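Local coordinates for protein enoyl-CoA hydratase carB homologue (Streptomyces cattleya, PDB 5O34) that probably catalyses a lyase-type step in the biosynthesis of the antibiotic thienamycin, as a member of the enoyl-CoA hydratase/isomerase (crotonase) family, at residues 119-122 against 123-126; 243-246 against 247-251; 208-211 against 212-215; 132-135 against 136-140. One frame throughout, in Å; residues are numbered along the deposited sequence.

Contact 1. Residues 119-122 against 123-126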
loop_
_atom_site.group_PDB
_atom_site.type_symbol
_atom_site.label_atom_id
_atom_site.label_comp_id
_atom_site.label_asym_id
_atom_site.label_seq_id
_atom_site.Cartn_x
_atom_site.Cartn_y
_atom_site.Cartn_z
ATOM N N ASP A 119 -2.524 -32.676 9.468
ATOM C CA ASP A 119 -2.111 -32.861 10.859
ATOM C C ASP A 119 -0.642 -32.494 11.085
ATOM O O ASP A 119 -0.343 -31.736 12.011
ATOM C CB ASP A 119 -2.439 -34.281 11.363
ATOM C CG ASP A 119 -1.951 -35.446 10.505
ATOM O OD1 ASP A 119 -1.314 -35.194 9.453
ATOM O OD2 ASP A 119 -2.211 -36.608 10.883
ATOM N N GLU A 120 0.269 -33.014 10.230
ATOM C CA GLU A 120 1.701 -32.685 10.276
ATOM C C GLU A 120 1.893 -31.236 9.792
ATOM O O GLU A 120 2.715 -30.499 10.339
ATOM C CB GLU A 120 2.558 -33.691 9.463
ATOM C CG GLU A 120 2.159 -33.905 8.002
ATOM C CD GLU A 120 3.192 -34.649 7.172
ATOM O OE1 GLU A 120 3.292 -35.890 7.311
ATOM O OE2 GLU A 120 3.894 -33.994 6.369
ATOM N N VAL A 121 1.069 -30.833 8.808
ATOM C CA VAL A 121 1.030 -29.498 8.210
ATOM C C VAL A 121 0.425 -28.457 9.162
ATOM O O VAL A 121 0.885 -27.319 9.168
ATOM C CB VAL A 121 0.343 -29.477 6.814
ATOM C CG1 VAL A 121 1.204 -30.172 5.761
ATOM C CG2 VAL A 121 -1.061 -30.084 6.855
ATOM N N ASN A 122 -0.593 -28.844 9.957
ATOM C CA ASN A 122 -1.265 -27.966 10.922
ATOM C C ASN A 122 -0.314 -27.445 11.996
ATOM O O ASN A 122 -0.437 -26.296 12.425
ATOM C CB ASN A 122 -2.474 -28.667 11.554
ATOM C CG ASN A 122 -3.729 -28.686 10.701
ATOM O OD1 ASN A 122 -3.723 -28.385 9.495
ATOM N ND2 ASN A 122 -4.841 -29.056 11.314
ATOM N N ALA A 123 0.643 -28.285 12.409
ATOM C CA ALA A 123 1.653 -27.940 13.403
ATOM C C ALA A 123 2.762 -27.088 12.776
ATOM O O ALA A 123 3.353 -26.265 13.478
ATOM C CB ALA A 123 2.221 -29.200 14.021
ATOM N N TRP A 124 3.018 -27.270 11.453
ATOM C CA TRP A 124 3.984 -26.478 10.675
ATOM C C TRP A 124 3.495 -25.025 10.660
ATOM O O TRP A 124 4.224 -24.141 11.113
ATOM C CB TRP A 124 4.182 -27.046 9.239
ATOM C CG TRP A 124 4.992 -26.192 8.283
ATOM C CD1 TRP A 124 6.100 -25.449 8.579
ATOM C CD2 TRP A 124 4.811 -26.085 6.856
ATOM N NE1 TRP A 124 6.569 -24.819 7.446
ATOM C CE2 TRP A 124 5.799 -25.195 6.372
ATOM C CE3 TRP A 124 3.897 -26.645 5.939
ATOM C CZ2 TRP A 124 5.903 -24.854 5.009
ATOM C CZ3 TRP A 124 3.995 -26.301 4.592
ATOM C CH2 TRP A 124 4.991 -25.421 4.138
ATOM N N ILE A 125 2.221 -24.816 10.258
ATOM C CA ILE A 125 1.529 -23.524 10.192
ATOM C C ILE A 125 1.565 -22.788 11.546
ATOM O O ILE A 125 1.938 -21.614 11.577
ATOM C CB ILE A 125 0.088 -23.687 9.606
ATOM C CG1 ILE A 125 0.097 -24.222 8.143
ATOM C CG2 ILE A 125 -0.761 -22.417 9.735
ATOM C CD1 ILE A 125 0.976 -23.435 7.046
ATOM N N ASP A 126 1.233 -23.484 12.652
ATOM C CA ASP A 126 1.261 -22.910 14.002
ATOM C C ASP A 126 2.641 -22.381 14.397
ATOM O O ASP A 126 2.715 -21.315 14.999
ATOM C CB ASP A 126 0.726 -23.896 15.055
ATOM C CG ASP A 126 -0.789 -23.988 15.119
ATOM O OD1 ASP A 126 -1.456 -22.920 15.155
ATOM O OD2 ASP A 126 -1.313 -25.124 15.177
#
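Trp124 carries its indole with CG anti to the backbone N (chi1 171°), which sends the ring outward from the helix and away from 119-122 while Trp124 CB stays near Val121 O; the next side chain, Ile125, has CG1 beside its own backbone N instead (chi1 -62°). This is the N-terminal part of helix 120-137, one of the helices flanking the sheet of the crotonase fold. The ring meets Val121 only loosely, with Val121 CG1 4.4 Å from Trp124 CE3. Beyond this turn the indole meets His274 edge to face and packs on Met74. Val121 O does more of the work. Ile125 N donates to it at 3.0 Å in a nearly straight bond, while Ile125 CG1 lies 3.4 Å from Val121 O. One residue earlier, Trp124 N reaches Glu120 O in a weak bond. At the start, Glu120 N bonds Asp119 OD1 at 2.8 Å, approaching from above the carboxylate plane. Asp126 N donates to Asn122 O at 3.3 Å, and its carboxylate turns back toward the same oxygen. Arg267 and Lys271 form salt bridges with Asp126 OD1, which probably offsets the close approach of two acceptors, Asp126 OD2 and Asn122 O, 3.1 Å apart.

Contact 2. Residues 243-246 against 247-251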
loop_
_atom_site.group_PDB
_atom_site.type_symbol
_atom_site.label_atom_id
_atom_site.label_comp_id
_atom_site.label_asym_id
_atom_site.label_seq_id
_atom_site.Cartn_x
_atom_site.Cartn_y
_atom_site.Cartn_z
ATOM N N TYR A 243 19.400 5.672 19.425
ATOM C CA TYR A 243 18.171 6.416 19.749
ATOM C C TYR A 243 17.687 6.008 21.142
ATOM O O TYR A 243 17.914 4.866 21.543
ATOM C CB TYR A 243 17.031 6.126 18.743
ATOM C CG TYR A 243 17.305 6.400 17.276
ATOM C CD1 TYR A 243 17.924 7.581 16.867
ATOM C CD2 TYR A 243 16.848 5.530 16.290
ATOM C CE1 TYR A 243 18.139 7.855 15.516
ATOM C CE2 TYR A 243 17.056 5.794 14.938
ATOM C CZ TYR A 243 17.695 6.962 14.555
ATOM O OH TYR A 243 17.890 7.212 13.219
ATOM N N THR A 244 16.980 6.917 21.851
ATOM C CA THR A 244 16.372 6.647 23.158
ATOM C C THR A 244 15.532 5.378 22.990
ATOM O O THR A 244 14.620 5.359 22.162
ATOM C CB THR A 244 15.498 7.855 23.591
ATOM O OG1 THR A 244 16.284 9.045 23.568
ATOM C CG2 THR A 244 14.871 7.677 24.976
ATOM N N ALA A 245 15.901 4.299 23.688
ATOM C CA ALA A 245 15.198 3.020 23.596
ATOM C C ALA A 245 13.674 3.142 23.786
ATOM O O ALA A 245 12.940 2.603 22.958
ATOM C CB ALA A 245 15.787 2.012 24.573
ATOM N N GLU A 246 13.206 3.901 24.809
ATOM C CA GLU A 246 11.776 4.113 25.077
ATOM C C GLU A 246 11.038 4.619 23.828
ATOM O O GLU A 246 9.973 4.091 23.506
ATOM C CB GLU A 246 11.553 5.082 26.253
ATOM C CG GLU A 246 10.164 4.945 26.870
ATOM C CD GLU A 246 9.636 6.089 27.724
ATOM O OE1 GLU A 246 10.448 6.842 28.311
ATOM O OE2 GLU A 246 8.394 6.198 27.849
ATOM N N ALA A 247 11.632 5.603 23.109
ATOM C CA ALA A 247 11.091 6.201 21.884
ATOM C C ALA A 247 10.837 5.164 20.773
ATOM O O ALA A 247 9.749 5.135 20.198
ATOM C CB ALA A 247 12.038 7.278 21.378
ATOM N N VAL A 248 11.836 4.318 20.497
ATOM C CA VAL A 248 11.802 3.281 19.469
ATOM C C VAL A 248 10.882 2.119 19.882
ATOM O O VAL A 248 10.070 1.657 19.076
ATOM C CB VAL A 248 13.253 2.802 19.134
ATOM C CG1 VAL A 248 13.250 1.577 18.247
ATOM C CG2 VAL A 248 14.078 3.912 18.484
ATOM N N GLN A 249 11.013 1.661 21.137
ATOM C CA GLN A 249 10.297 0.514 21.695
ATOM C C GLN A 249 8.826 0.784 22.035
ATOM O O GLN A 249 8.071 -0.176 22.166
ATOM C CB GLN A 249 11.060 -0.066 22.891
ATOM C CG GLN A 249 12.407 -0.683 22.463
ATOM C CD GLN A 249 13.368 -1.042 23.577
ATOM O OE1 GLN A 249 14.582 -1.109 23.371
ATOM N NE2 GLN A 249 12.858 -1.345 24.760
ATOM N N SER A 250 8.405 2.059 22.134
ATOM C CA SER A 250 6.997 2.414 22.361
ATOM C C SER A 250 6.301 2.628 21.001
ATOM O O SER A 250 5.090 2.853 20.968
ATOM C CB SER A 250 6.877 3.691 23.191
ATOM O OG SER A 250 7.471 3.565 24.472
ATOM N N THR A 251 7.071 2.585 19.890
ATOM C CA THR A 251 6.589 2.811 18.521
ATOM C C THR A 251 6.488 1.509 17.714
ATOM O O THR A 251 5.418 1.206 17.189
ATOM C CB THR A 251 7.452 3.890 17.815
ATOM O OG1 THR A 251 7.423 5.101 18.573
ATOM C CG2 THR A 251 6.980 4.186 16.400
#
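Ser250 grips Glu246 O twice, with OG at 2.7 Å from that oxygen and with its backbone N at 2.9 Å from it, the two donors arriving from opposite faces of the carbonyl plane. The hydroxyl gets there because OG sits beside the backbone N (chi1 -61°), folded back over the preceding turn. Next to this pair, Gln249 N bonds Ala245 O at 2.8 Å, nearly along the C=O axis. The Gln249 side chain then runs extended past Ala245, its CB 3.3 Å from Ala245 O and its amide oxygen OE1 3.6 Å from the Ala245 methyl CB. On another side, Val248 CG2 meets Tyr243 CB at 3.7 Å and lies near CD2 of the ring, the two side chains crossing obliquely. These contacts run along and just beyond the short helix 245-249, which in this crotonase-type chain leads into the long helix 252-273. Thr244 holds the N-cap position without a capping bond from its side chain; its carbonyl takes a weak bond from Val248 N. Thr251 OG1 donates to Ala247 O at 2.8 Å and is also bonded to Cys183 N of the second subunit. Tyr243 OH bonds Leu204 O of that subunit, while Ala247 packs on its Ile181, so one side of the helix is a subunit interface. Elsewhere in its own chain, Gln249 packs on Glu88 and Val248 on Pro141.

Contact 3. Residues 208-211 against 212-215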
loop_
_atom_site.group_PDB
_atom_site.type_symbol
_atom_site.label_atom_id
_atom_site.label_comp_id
_atom_site.label_asym_id
_atom_site.label_seq_id
_atom_site.Cartn_x
_atom_site.Cartn_y
_atom_site.Cartn_z
ATOM N N GLU A 208 12.062 -13.925 -10.481
ATOM C CA GLU A 208 13.003 -13.461 -9.478
ATOM C C GLU A 208 13.072 -11.951 -9.535
ATOM O O GLU A 208 12.954 -11.358 -10.606
ATOM C CB GLU A 208 14.391 -14.086 -9.692
ATOM C CG GLU A 208 14.378 -15.613 -9.666
ATOM C CD GLU A 208 15.709 -16.335 -9.833
ATOM O OE1 GLU A 208 16.721 -15.674 -10.161
ATOM O OE2 GLU A 208 15.735 -17.575 -9.658
ATOM N N TRP A 209 13.227 -11.335 -8.373
ATOM C CA TRP A 209 13.325 -9.904 -8.241
ATOM C C TRP A 209 14.756 -9.535 -7.906
ATOM O O TRP A 209 15.142 -9.623 -6.737
ATOM C CB TRP A 209 12.336 -9.385 -7.186
ATOM C CG TRP A 209 11.169 -8.646 -7.759
ATOM C CD1 TRP A 209 10.901 -7.322 -7.623
ATOM C CD2 TRP A 209 10.108 -9.191 -8.556
ATOM N NE1 TRP A 209 9.762 -6.996 -8.313
ATOM C CE2 TRP A 209 9.238 -8.129 -8.875
ATOM C CE3 TRP A 209 9.797 -10.481 -9.020
ATOM C CZ2 TRP A 209 8.078 -8.310 -9.637
ATOM C CZ3 TRP A 209 8.652 -10.657 -9.785
ATOM C CH2 TRP A 209 7.803 -9.581 -10.077
ATOM N N PRO A 210 15.560 -9.124 -8.918
ATOM C CA PRO A 210 16.933 -8.667 -8.620
ATOM C C PRO A 210 16.923 -7.446 -7.704
ATOM O O PRO A 210 15.905 -6.752 -7.591
ATOM C CB PRO A 210 17.542 -8.355 -9.998
ATOM C CG PRO A 210 16.420 -8.340 -10.952
ATOM C CD PRO A 210 15.222 -8.998 -10.355
ATOM N N ALA A 211 18.058 -7.229 -7.011
ATOM C CA ALA A 211 18.243 -6.207 -5.972
ATOM C C ALA A 211 17.718 -4.804 -6.305
ATOM O O ALA A 211 17.024 -4.218 -5.462
ATOM C CB ALA A 211 19.705 -6.134 -5.562
ATOM N N GLU A 212 18.017 -4.286 -7.520
ATOM C CA GLU A 212 17.649 -2.931 -8.008
ATOM C C GLU A 212 16.146 -2.754 -8.200
ATOM O O GLU A 212 15.576 -1.755 -7.750
ATOM C CB GLU A 212 18.448 -2.569 -9.286
ATOM C CG GLU A 212 19.942 -2.337 -9.046
ATOM C CD GLU A 212 20.328 -1.476 -7.849
ATOM O OE1 GLU A 212 19.818 -0.336 -7.738
ATOM O OE2 GLU A 212 21.150 -1.942 -7.025
ATOM N N ARG A 213 15.508 -3.784 -8.771
ATOM C CA ARG A 213 14.067 -3.923 -8.948
ATOM C C ARG A 213 13.368 -4.085 -7.565
ATOM O O ARG A 213 12.347 -3.424 -7.317
ATOM C CB ARG A 213 13.786 -5.135 -9.835
ATOM C CG ARG A 213 12.310 -5.391 -10.032
ATOM C CD ARG A 213 11.968 -5.752 -11.433
ATOM N NE ARG A 213 11.332 -7.067 -11.464
ATOM C CZ ARG A 213 11.664 -8.031 -12.322
ATOM N NH1 ARG A 213 12.613 -7.829 -13.233
ATOM N NH2 ARG A 213 11.041 -9.204 -12.280
ATOM N N ALA A 214 13.920 -4.958 -6.668
ATOM C CA ALA A 214 13.380 -5.165 -5.308
ATOM C C ALA A 214 13.359 -3.891 -4.477
ATOM O O ALA A 214 12.394 -3.646 -3.746
ATOM C CB ALA A 214 14.148 -6.255 -4.580
ATOM N N LEU A 215 14.374 -3.043 -4.674
ATOM C CA LEU A 215 14.498 -1.750 -4.013
ATOM C C LEU A 215 13.436 -0.759 -4.503
ATOM O O LEU A 215 12.805 -0.083 -3.675
ATOM C CB LEU A 215 15.920 -1.177 -4.192
ATOM C CG LEU A 215 16.177 0.255 -3.684
ATOM C CD1 LEU A 215 16.063 0.356 -2.157
ATOM C CD2 LEU A 215 17.511 0.756 -4.163
#
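Arg213 and Trp209 make a cation-pi pair: Arg213 CZ stands 4.3 Å from the centroid of the six-membered ring of Trp209, only 13° off the ring normal. The guanidinium does not lie flat, however. Its plane is turned 76° from the indole, so an edge of the group faces the ring, with Arg213 NE 3.5 Å from Trp209 CE2 and NH2 farther along over the benzo ring, 3.7 Å from Trp209 CE3. Van der Waals packing begins lower down the chain. CG leaves anti to the backbone N (chi1 178°), and bends at the next two torsions carry the chain across the indole, bringing Arg213 CG to 3.4 Å from Trp209 CD1, while Pro210 CD lies over one face of the guanidinium. These residues form a strand-to-helix junction: strand 209-210 pairs antiparallel with 171-173 at the edge of a small sheet, and Pro210 occupies the N-cap position of helix 211-217. Among the polar bonds, Ala214 N reaches Pro210 O at 2.8 Å and Leu215 N reaches Ala211 O at 3.0 Å, starting the helix. Trp209 NE1 bonds Asp217 at the far end of that helix, which should help hold the indole's orientation against the arginine. Glu208 instead sends its carboxylate to Arg171, in a salt bridge.

Contact 4. Residues 132-135 against 136-140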
loop_
_atom_site.group_PDB
_atom_site.type_symbol
_atom_site.label_atom_id
_atom_site.label_comp_id
_atom_site.label_asym_id
_atom_site.label_seq_id
_atom_site.Cartn_x
_atom_site.Cartn_y
_atom_site.Cartn_z
ATOM N N TYR A 132 6.351 -15.621 12.605
ATOM C CA TYR A 132 6.031 -14.349 11.941
ATOM C C TYR A 132 5.431 -13.326 12.904
ATOM O O TYR A 132 5.809 -12.153 12.852
ATOM C CB TYR A 132 5.124 -14.542 10.716
ATOM C CG TYR A 132 5.659 -15.469 9.643
ATOM C CD1 TYR A 132 7.032 -15.673 9.482
ATOM C CD2 TYR A 132 4.801 -16.077 8.735
ATOM C CE1 TYR A 132 7.529 -16.505 8.477
ATOM C CE2 TYR A 132 5.290 -16.883 7.708
ATOM C CZ TYR A 132 6.653 -17.111 7.598
ATOM O OH TYR A 132 7.129 -17.958 6.634
ATOM N N THR A 133 4.535 -13.777 13.814
ATOM C CA THR A 133 3.909 -12.884 14.793
ATOM C C THR A 133 4.901 -12.353 15.813
ATOM O O THR A 133 4.804 -11.171 16.145
ATOM C CB THR A 133 2.660 -13.490 15.470
ATOM O OG1 THR A 133 2.959 -14.775 16.022
ATOM C CG2 THR A 133 1.459 -13.576 14.523
ATOM N N THR A 134 5.872 -13.180 16.286
ATOM C CA THR A 134 6.846 -12.726 17.295
ATOM C C THR A 134 7.846 -11.717 16.671
ATOM O O THR A 134 7.998 -10.622 17.217
ATOM C CB THR A 134 7.499 -13.905 18.074
ATOM O OG1 THR A 134 8.191 -13.396 19.212
ATOM C CG2 THR A 134 8.484 -14.704 17.246
ATOM N N VAL A 135 8.454 -12.046 15.506
ATOM C CA VAL A 135 9.399 -11.165 14.798
ATOM C C VAL A 135 8.786 -9.760 14.596
ATOM O O VAL A 135 9.475 -8.760 14.800
ATOM C CB VAL A 135 9.899 -11.790 13.463
ATOM C CG1 VAL A 135 10.760 -10.808 12.661
ATOM C CG2 VAL A 135 10.676 -13.079 13.721
ATOM N N ALA A 136 7.485 -9.700 14.251
ATOM C CA ALA A 136 6.732 -8.465 14.030
ATOM C C ALA A 136 6.170 -7.830 15.315
ATOM O O ALA A 136 5.960 -6.614 15.338
ATOM C CB ALA A 136 5.605 -8.719 13.041
ATOM N N ALA A 137 5.927 -8.631 16.380
ATOM C CA ALA A 137 5.349 -8.088 17.627
ATOM C C ALA A 137 6.363 -7.652 18.707
ATOM O O ALA A 137 5.961 -6.911 19.604
ATOM C CB ALA A 137 4.334 -9.049 18.224
ATOM N N ILE A 138 7.647 -8.072 18.632
ATOM C CA ILE A 138 8.655 -7.665 19.639
ATOM C C ILE A 138 8.886 -6.141 19.601
ATOM O O ILE A 138 8.648 -5.514 18.567
ATOM C CB ILE A 138 9.993 -8.478 19.613
ATOM C CG1 ILE A 138 10.788 -8.310 18.289
ATOM C CG2 ILE A 138 9.768 -9.964 19.947
ATOM C CD1 ILE A 138 12.331 -8.291 18.511
ATOM N N SER A 139 9.288 -5.545 20.735
ATOM C CA SER A 139 9.492 -4.099 20.837
ATOM C C SER A 139 10.805 -3.592 20.189
ATOM O O SER A 139 10.940 -2.388 19.960
ATOM C CB SER A 139 9.387 -3.646 22.292
ATOM O OG SER A 139 10.583 -3.908 23.009
ATOM N N LYS A 140 11.751 -4.504 19.897
ATOM C CA LYS A 140 13.052 -4.174 19.307
ATOM C C LYS A 140 13.023 -4.185 17.768
ATOM O O LYS A 140 12.514 -5.153 17.189
ATOM C CB LYS A 140 14.147 -5.169 19.787
ATOM C CG LYS A 140 14.098 -5.584 21.265
ATOM C CD LYS A 140 14.546 -4.465 22.200
ATOM C CE LYS A 140 14.238 -4.777 23.638
ATOM N NZ LYS A 140 15.393 -5.416 24.300
#
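Thr134 O takes two backbone donors where helix 120-137 ends: Ile138 N at 2.9 Å, nearly head-on to the carbonyl, and Ala137 N at 3.0 Å in a weak bond. The same Ala137 N is shared with Thr133 O at 2.8 Å, also weakly because the angle is bent. One residue earlier Ala136 N bonds Tyr132 O at 3.3 Å, so the last turn mixes bonds spanning four residues with one spanning three. Ile138 is the first residue to leave helical geometry. Its CG1 lies between the backbone N and the carbonyl carbon (chi1 63°), which leaves CG2 beside the backbone N, 3.3 Å from Thr134 O and 3.8 Å from Thr134 OG1. The helix belongs to the beta-alpha-beta crossover between parallel strands 92-96 and 142-146 of the crotonase-type core, and this end of it is largely buried against neighbouring helices: Ala136 packs on Phe259 and Val260, Ile138 on Met81. Carbonyls at this end find side-chain donors. Arg252 bonds both Val135 O and Ile138 O, and Asn256 bonds Ala136 O. A cationic guanidinium set against the negative end of the helix dipole would be expected to stabilise this C-terminal end of the helix.

Overall arrangement
Along the chain the order is contact 1, contact 4, contact 3, contact 2, strictly in series: none nests in or crosses another, and each closes only a turn. Contacts 1 and 4 mark the two ends of helix 120-137, their centres about 21 Å apart. Contact 4 delivers the chain to strand 142-146 of the main sheet. Contact 3 lies on the opposite side of the chain's centre from contact 4, where the small sheet passes into helix 211-217. Contact 2 joins helices 229-242 and 252-273 beside a neighbouring subunit. Contacts 2 and 4 alone touch: Gln249 CG lies 3.4 Å from Ser139 O, tying the C-terminal helices to the loop before strand 142-146.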